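Local coordinates for uncharacterized protein (Wolinella succinogenes, PDB 3JYG), which is of unknown function but belongs to the 6-pyruvoyl tetrahydropterin synthase family and carries a bound zinc ion, at residues Q6-F11 against I47-S52; K70-E75 against S146-L151. All blocks are in the same frame, centred on the assembly; numbering follows the deposited sequence.

Contact 1: residues Q6-F11 against I47-S52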
loop_
_atom_site.group_PDB
_atom_site.type_symbol
_atom_site.label_atom_id
_atom_site.label_comp_id
_atom_site.label_asym_id
_atom_site.label_seq_id
_atom_site.Cartn_x
_atom_site.Cartn_y
_atom_site.Cartn_z
ATOM N N GLN A 6 10.442 7.353 -7.091
ATOM C CA GLN A 6 10.599 6.936 -5.695
ATOM C C GLN A 6 10.963 5.449 -5.629
ATOM O O GLN A 6 10.637 4.704 -6.548
ATOM C CB GLN A 6 9.319 7.185 -4.883
ATOM C CG GLN A 6 9.004 8.648 -4.572
ATOM C CD GLN A 6 7.774 8.828 -3.650
ATOM O OE1 GLN A 6 7.088 7.865 -3.333
ATOM N NE2 GLN A 6 7.514 10.080 -3.212
ATOM N N ILE A 7 11.649 5.028 -4.564
ATOM C CA ILE A 7 11.773 3.598 -4.281
ATOM C C ILE A 7 11.298 3.399 -2.856
ATOM O O ILE A 7 11.346 4.348 -2.078
ATOM C CB ILE A 7 13.200 3.020 -4.507
ATOM C CG1 ILE A 7 14.270 3.807 -3.730
ATOM C CG2 ILE A 7 13.499 2.975 -6.012
ATOM C CD1 ILE A 7 15.440 2.934 -3.180
ATOM N N ALA A 8 10.810 2.204 -2.520
ATOM C CA ALA A 8 10.400 1.927 -1.166
ATOM C C ALA A 8 10.899 0.552 -0.779
ATOM O O ALA A 8 10.808 -0.400 -1.588
ATOM C CB ALA A 8 8.921 1.934 -1.065
ATOM N N LYS A 9 11.348 0.422 0.464
ATOM C CA LYS A 9 11.800 -0.880 0.916
ATOM C C LYS A 9 11.329 -1.130 2.330
ATOM O O LYS A 9 11.353 -0.212 3.150
ATOM C CB LYS A 9 13.322 -0.991 0.810
ATOM C CG LYS A 9 13.858 -2.298 1.395
ATOM C CD LYS A 9 15.055 -2.904 0.654
ATOM C CE LYS A 9 15.230 -4.352 1.134
ATOM N NZ LYS A 9 16.595 -4.867 0.832
ATOM N N GLU A 10 10.927 -2.382 2.574
ATOM C CA GLU A 10 10.366 -2.897 3.844
ATOM C C GLU A 10 11.434 -3.566 4.718
ATOM O O GLU A 10 12.369 -4.230 4.204
ATOM C CB GLU A 10 9.219 -3.902 3.579
ATOM C CG GLU A 10 8.171 -3.384 2.554
ATOM C CD GLU A 10 6.901 -4.247 2.441
ATOM O OE1 GLU A 10 6.876 -5.414 2.906
ATOM O OE2 GLU A 10 5.907 -3.744 1.884
ATOM N N PHE A 11 11.291 -3.374 6.030
ATOM C CA PHE A 11 12.187 -3.975 7.034
ATOM C C PHE A 11 11.345 -4.448 8.223
ATOM O O PHE A 11 10.575 -3.667 8.785
ATOM C CB PHE A 11 13.228 -2.976 7.507
ATOM C CG PHE A 11 13.982 -2.313 6.398
ATOM C CD1 PHE A 11 13.475 -1.161 5.781
ATOM C CD2 PHE A 11 15.197 -2.838 5.959
ATOM C CE1 PHE A 11 14.204 -0.525 4.760
ATOM C CE2 PHE A 11 15.924 -2.202 4.938
ATOM C CZ PHE A 11 15.407 -1.069 4.335
ATOM N N ILE A 47 8.651 0.915 6.515
ATOM C CA ILE A 47 8.770 1.145 5.078
ATOM C C ILE A 47 9.402 2.516 4.806
ATOM O O ILE A 47 8.819 3.548 5.167
ATOM C CB ILE A 47 7.406 1.080 4.356
ATOM C CG1 ILE A 47 6.632 -0.152 4.818
ATOM C CG2 ILE A 47 7.649 1.075 2.795
ATOM C CD1 ILE A 47 5.316 -0.423 4.086
ATOM N N VAL A 48 10.568 2.510 4.154
ATOM C CA VAL A 48 11.334 3.747 3.865
ATOM C C VAL A 48 11.097 4.164 2.408
ATOM O O VAL A 48 11.281 3.343 1.514
ATOM C CB VAL A 48 12.855 3.498 4.072
ATOM C CG1 VAL A 48 13.699 4.704 3.616
ATOM C CG2 VAL A 48 13.126 3.149 5.494
ATOM N N HIS A 49 10.670 5.401 2.175
ATOM C CA HIS A 49 10.450 5.891 0.815
ATOM C C HIS A 49 11.501 6.933 0.481
ATOM O O HIS A 49 11.690 7.902 1.244
ATOM C CB HIS A 49 9.041 6.484 0.670
ATOM C CG HIS A 49 7.947 5.518 0.983
ATOM N ND1 HIS A 49 7.247 4.859 0.003
ATOM C CD2 HIS A 49 7.428 5.107 2.166
ATOM C CE1 HIS A 49 6.314 4.105 0.571
ATOM N NE2 HIS A 49 6.421 4.225 1.888
ATOM N N LEU A 50 12.235 6.692 -0.610
ATOM C CA LEU A 50 13.349 7.547 -0.982
ATOM C C LEU A 50 12.943 8.117 -2.324
ATOM O O LEU A 50 12.227 7.434 -3.063
ATOM C CB LEU A 50 14.652 6.747 -1.122
ATOM C CG LEU A 50 15.237 6.077 0.138
ATOM C CD1 LEU A 50 16.643 5.522 -0.149
ATOM C CD2 LEU A 50 15.262 7.084 1.337
ATOM N N GLU A 51 13.395 9.337 -2.632
ATOM C CA GLU A 51 12.916 10.099 -3.800
ATOM C C GLU A 51 14.009 10.905 -4.518
ATOM O O GLU A 51 14.881 11.492 -3.875
ATOM C CB GLU A 51 11.771 11.038 -3.318
ATOM C CG GLU A 51 11.231 11.970 -4.348
ATOM C CD GLU A 51 10.110 12.856 -3.840
ATOM O OE1 GLU A 51 8.996 12.352 -3.632
ATOM O OE2 GLU A 51 10.335 14.076 -3.684
ATOM N N SER A 52 13.945 10.954 -5.849
ATOM C CA SER A 52 14.802 11.836 -6.646
ATOM C C SER A 52 13.992 12.380 -7.819
ATOM O O SER A 52 12.922 11.836 -8.180
ATOM C CB SER A 52 16.031 11.086 -7.199
ATOM O OG SER A 52 15.606 9.871 -7.820
HETATM O O HOH W 1 7.429 5.091 -2.734
#
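Q6 meets E51 through a side-chain hydrogen bond of 2.7 Å from Q6 NE2 to E51 OE1. It is nearly straight (166°), lies close to the amide plane and uses the anti lone pair of the carboxylate; the amide and carboxylate planes are nearly coplanar. The other end of the same amide is occupied as well: Q6 OE1 accepts a bond of 2.9 Å from a water, which in turn sits in the plane of the H49 ring, 2.8 Å from H49 ND1. With E167 bonded to H49 NE2, both ring nitrogens are satisfied and the imidazole is fixed in rotation. I7 forms a hydrogen-bonded pair with L50, and on that face I7 CG1 rests on L50 CB at 3.9 Å. Segments 6-11 and 47-52 run antiparallel (163°), and strands 3-17 and 40-52, to which they belong, are adjacent members of the mixed sheet expected of the tunnelling (T-) fold of this family; the same two strands carry the zinc ligands H17, H40 and H42. A8, on the face shared with Q6, sets its CB 3.5 Å from H49 ND1. The backbone of K9 exchanges two hydrogen bonds with V48, and from Q6 to K9 the outer side of the strand pairs with a strand of the second subunit, extending the sheet across the interface. E10 runs alongside I47, while its OE1 forms a salt bridge with K45. F11, whose CG is anti to its carbonyl carbon (chi1 -52°), carries its ring back toward V48, with CE1 3.9 Å from V48 CG2; F69 meets this ring edge-to-face.

Contact 2: residues K70-E75 against S146-L151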
loop_
_atom_site.group_PDB
_atom_site.type_symbol
_atom_site.label_atom_id
_atom_site.label_comp_id
_atom_site.label_asym_id
_atom_site.label_seq_id
_atom_site.Cartn_x
_atom_site.Cartn_y
_atom_site.Cartn_z
ATOM N N LYS A 70 19.026 -1.785 7.462
ATOM C CA LYS A 70 18.665 -3.162 7.759
ATOM C C LYS A 70 19.438 -3.680 8.976
ATOM O O LYS A 70 18.860 -4.260 9.881
ATOM C CB LYS A 70 18.948 -4.088 6.559
ATOM C CG LYS A 70 18.265 -5.431 6.692
ATOM C CD LYS A 70 18.216 -6.247 5.374
ATOM C CE LYS A 70 17.144 -7.340 5.491
ATOM N NZ LYS A 70 17.474 -8.309 6.571
ATOM N N ARG A 71 20.746 -3.446 8.984
ATOM C CA ARG A 71 21.615 -3.925 10.045
ATOM C C ARG A 71 21.197 -3.315 11.377
ATOM O O ARG A 71 21.092 -4.018 12.368
ATOM C CB ARG A 71 23.071 -3.602 9.737
ATOM C CG ARG A 71 24.068 -4.544 10.463
ATOM C CD ARG A 71 25.517 -4.264 10.024
ATOM N NE ARG A 71 25.752 -2.832 10.127
ATOM C CZ ARG A 71 26.850 -2.186 9.738
ATOM N NH1 ARG A 71 27.887 -2.840 9.216
ATOM N NH2 ARG A 71 26.897 -0.869 9.881
ATOM N N PHE A 72 20.977 -2.011 11.380
ATOM C CA PHE A 72 20.427 -1.308 12.531
ATOM C C PHE A 72 19.120 -1.913 13.108
ATOM O O PHE A 72 19.063 -2.252 14.286
ATOM C CB PHE A 72 20.252 0.184 12.221
ATOM C CG PHE A 72 19.601 0.939 13.342
ATOM C CD1 PHE A 72 20.339 1.300 14.472
ATOM C CD2 PHE A 72 18.242 1.224 13.316
ATOM C CE1 PHE A 72 19.748 1.982 15.539
ATOM C CE2 PHE A 72 17.638 1.898 14.405
ATOM C CZ PHE A 72 18.405 2.276 15.512
ATOM N N ILE A 73 18.108 -2.102 12.284
ATOM C CA ILE A 73 16.885 -2.766 12.718
ATOM C C ILE A 73 17.192 -4.153 13.307
ATOM O O ILE A 73 16.668 -4.500 14.378
ATOM C CB ILE A 73 15.867 -2.903 11.530
ATOM C CG1 ILE A 73 15.411 -1.523 11.007
ATOM C CG2 ILE A 73 14.655 -3.794 11.897
ATOM C CD1 ILE A 73 14.723 -0.642 11.995
ATOM N N ASP A 74 18.020 -4.928 12.602
ATOM C CA ASP A 74 18.329 -6.328 12.961
ATOM C C ASP A 74 19.144 -6.396 14.276
ATOM O O ASP A 74 18.872 -7.230 15.167
ATOM C CB ASP A 74 19.099 -7.028 11.816
ATOM C CG ASP A 74 18.205 -7.401 10.593
ATOM O OD1 ASP A 74 16.956 -7.189 10.603
ATOM O OD2 ASP A 74 18.776 -7.895 9.574
ATOM N N GLU A 75 20.132 -5.505 14.401
ATOM C CA GLU A 75 21.093 -5.569 15.494
ATOM C C GLU A 75 20.648 -4.826 16.729
ATOM O O GLU A 75 21.056 -5.193 17.854
ATOM C CB GLU A 75 22.502 -5.152 15.041
ATOM C CG GLU A 75 23.067 -6.247 14.120
ATOM C CD GLU A 75 24.429 -5.987 13.564
ATOM O OE1 GLU A 75 25.073 -5.006 13.966
ATOM O OE2 GLU A 75 24.867 -6.790 12.691
ATOM N N SER A 146 8.556 8.576 13.228
ATOM C CA SER A 146 9.286 9.875 13.294
ATOM C C SER A 146 10.751 9.754 13.642
ATOM O O SER A 146 11.581 10.460 13.074
ATOM C CB SER A 146 8.683 10.826 14.347
ATOM O OG SER A 146 7.267 10.873 14.207
ATOM N N TRP A 147 11.064 8.866 14.590
ATOM C CA TRP A 147 12.405 8.649 15.050
ATOM C C TRP A 147 13.255 8.060 13.908
ATOM O O TRP A 147 14.382 8.509 13.608
ATOM C CB TRP A 147 12.328 7.642 16.227
ATOM C CG TRP A 147 13.661 7.284 16.760
ATOM C CD1 TRP A 147 14.691 8.150 17.084
ATOM C CD2 TRP A 147 14.144 5.964 17.011
ATOM N NE1 TRP A 147 15.809 7.413 17.500
ATOM C CE2 TRP A 147 15.487 6.078 17.469
ATOM C CE3 TRP A 147 13.568 4.688 16.909
ATOM C CZ2 TRP A 147 16.236 4.975 17.847
ATOM C CZ3 TRP A 147 14.330 3.577 17.260
ATOM C CH2 TRP A 147 15.655 3.733 17.722
ATOM N N LEU A 148 12.684 7.073 13.207
ATOM C CA LEU A 148 13.441 6.440 12.120
ATOM C C LEU A 148 13.562 7.372 10.927
ATOM O O LEU A 148 14.599 7.389 10.249
ATOM C CB LEU A 148 12.820 5.079 11.730
ATOM C CG LEU A 148 12.765 4.017 12.831
ATOM C CD1 LEU A 148 11.899 2.836 12.376
ATOM C CD2 LEU A 148 14.156 3.534 13.276
ATOM N N LEU A 149 12.515 8.148 10.648
ATOM C CA LEU A 149 12.649 9.252 9.694
ATOM C C LEU A 149 13.834 10.200 10.055
ATOM O O LEU A 149 14.681 10.508 9.190
ATOM C CB LEU A 149 11.315 10.043 9.552
ATOM C CG LEU A 149 11.350 11.240 8.597
ATOM C CD1 LEU A 149 11.677 10.874 7.166
ATOM C CD2 LEU A 149 9.997 11.961 8.648
ATOM N N GLU A 150 13.929 10.630 11.323
ATOM C CA GLU A 150 15.056 11.506 11.707
ATOM C C GLU A 150 16.382 10.831 11.447
ATOM O O GLU A 150 17.330 11.448 10.933
ATOM C CB GLU A 150 15.045 11.870 13.187
ATOM C CG GLU A 150 13.888 12.650 13.628
ATOM C CD GLU A 150 14.189 13.410 14.940
ATOM O OE1 GLU A 150 14.842 12.839 15.848
ATOM O OE2 GLU A 150 13.774 14.577 15.051
ATOM N N LEU A 151 16.460 9.555 11.826
ATOM C CA LEU A 151 17.675 8.811 11.687
ATOM C C LEU A 151 18.110 8.752 10.186
ATOM O O LEU A 151 19.272 9.002 9.833
ATOM C CB LEU A 151 17.464 7.415 12.302
ATOM C CG LEU A 151 18.583 6.384 12.159
ATOM C CD1 LEU A 151 19.896 7.028 12.626
ATOM C CD2 LEU A 151 18.240 5.200 13.038
#
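L151 and W147, which both touch F72, are linked one helical turn apart by the backbone hydrogen bond from L151 N to W147 O (2.9 Å). Their side chains reach the phenyl ring differently, L151 over a face and W147 at the edge. L151 comes from the direction opposite to F72 and lays CD2 over that face, 3.9 Å from the ring centroid and displaced toward the rim, a CH-pi contact that is tightest at F72 CE2 (3.6 Å). W147 instead approaches in the plane of the phenyl ring: its CH2 lies 3.8 Å from F72 CZ, with the two ring planes inclined at 66°, so the aromatic pair is oblique. L148 adds its CD2 at the same rim, 4.0 Å from F72 CE2, and the methyl CD1 of I73 approaches that leucine more loosely. F72 reaches this far because its CG stands anti to the backbone N (chi1 176°), which sends the ring out across the gap between the axes of segments 70-75 and 146-151, 13.0 Å apart at their closest and at 138°. No hydrogen bond spans the interface; the indole N-H of W147 is taken up by the carbonyl of E108, a loop residue that also touches F72 and L151. Helices 67-77 and 141-155 lie on the sheet, where I73 packs on F13 of strand 3-17 and both I73 and L148 rest on V46 of strand 40-52. On the side of helix 141-155 turned from F72, S146 and L149 touch V178 of strand 174-180 and meet Y5 and L3, respectively, of the third subunit.

Contact 2 lies near the middle of the chain, about 6 Å from its centre, whereas contact 1, its centre about 17 Å out, reaches the subunit boundary although most of its residues are buried. Their chemistry follows this placement: contact 1 depends on backbone pairing, supplemented by polar side chains and a water, while contact 2 is wholly apolar between its helices. The same sheet serves both, since the strands paired in 6-11 and 47-52 also form part of the floor for the helices of 70-75 and 146-151. The contacts touch directly where F11 CE2 lies 3.9 Å from K70 CB, joining sheet to helical layer.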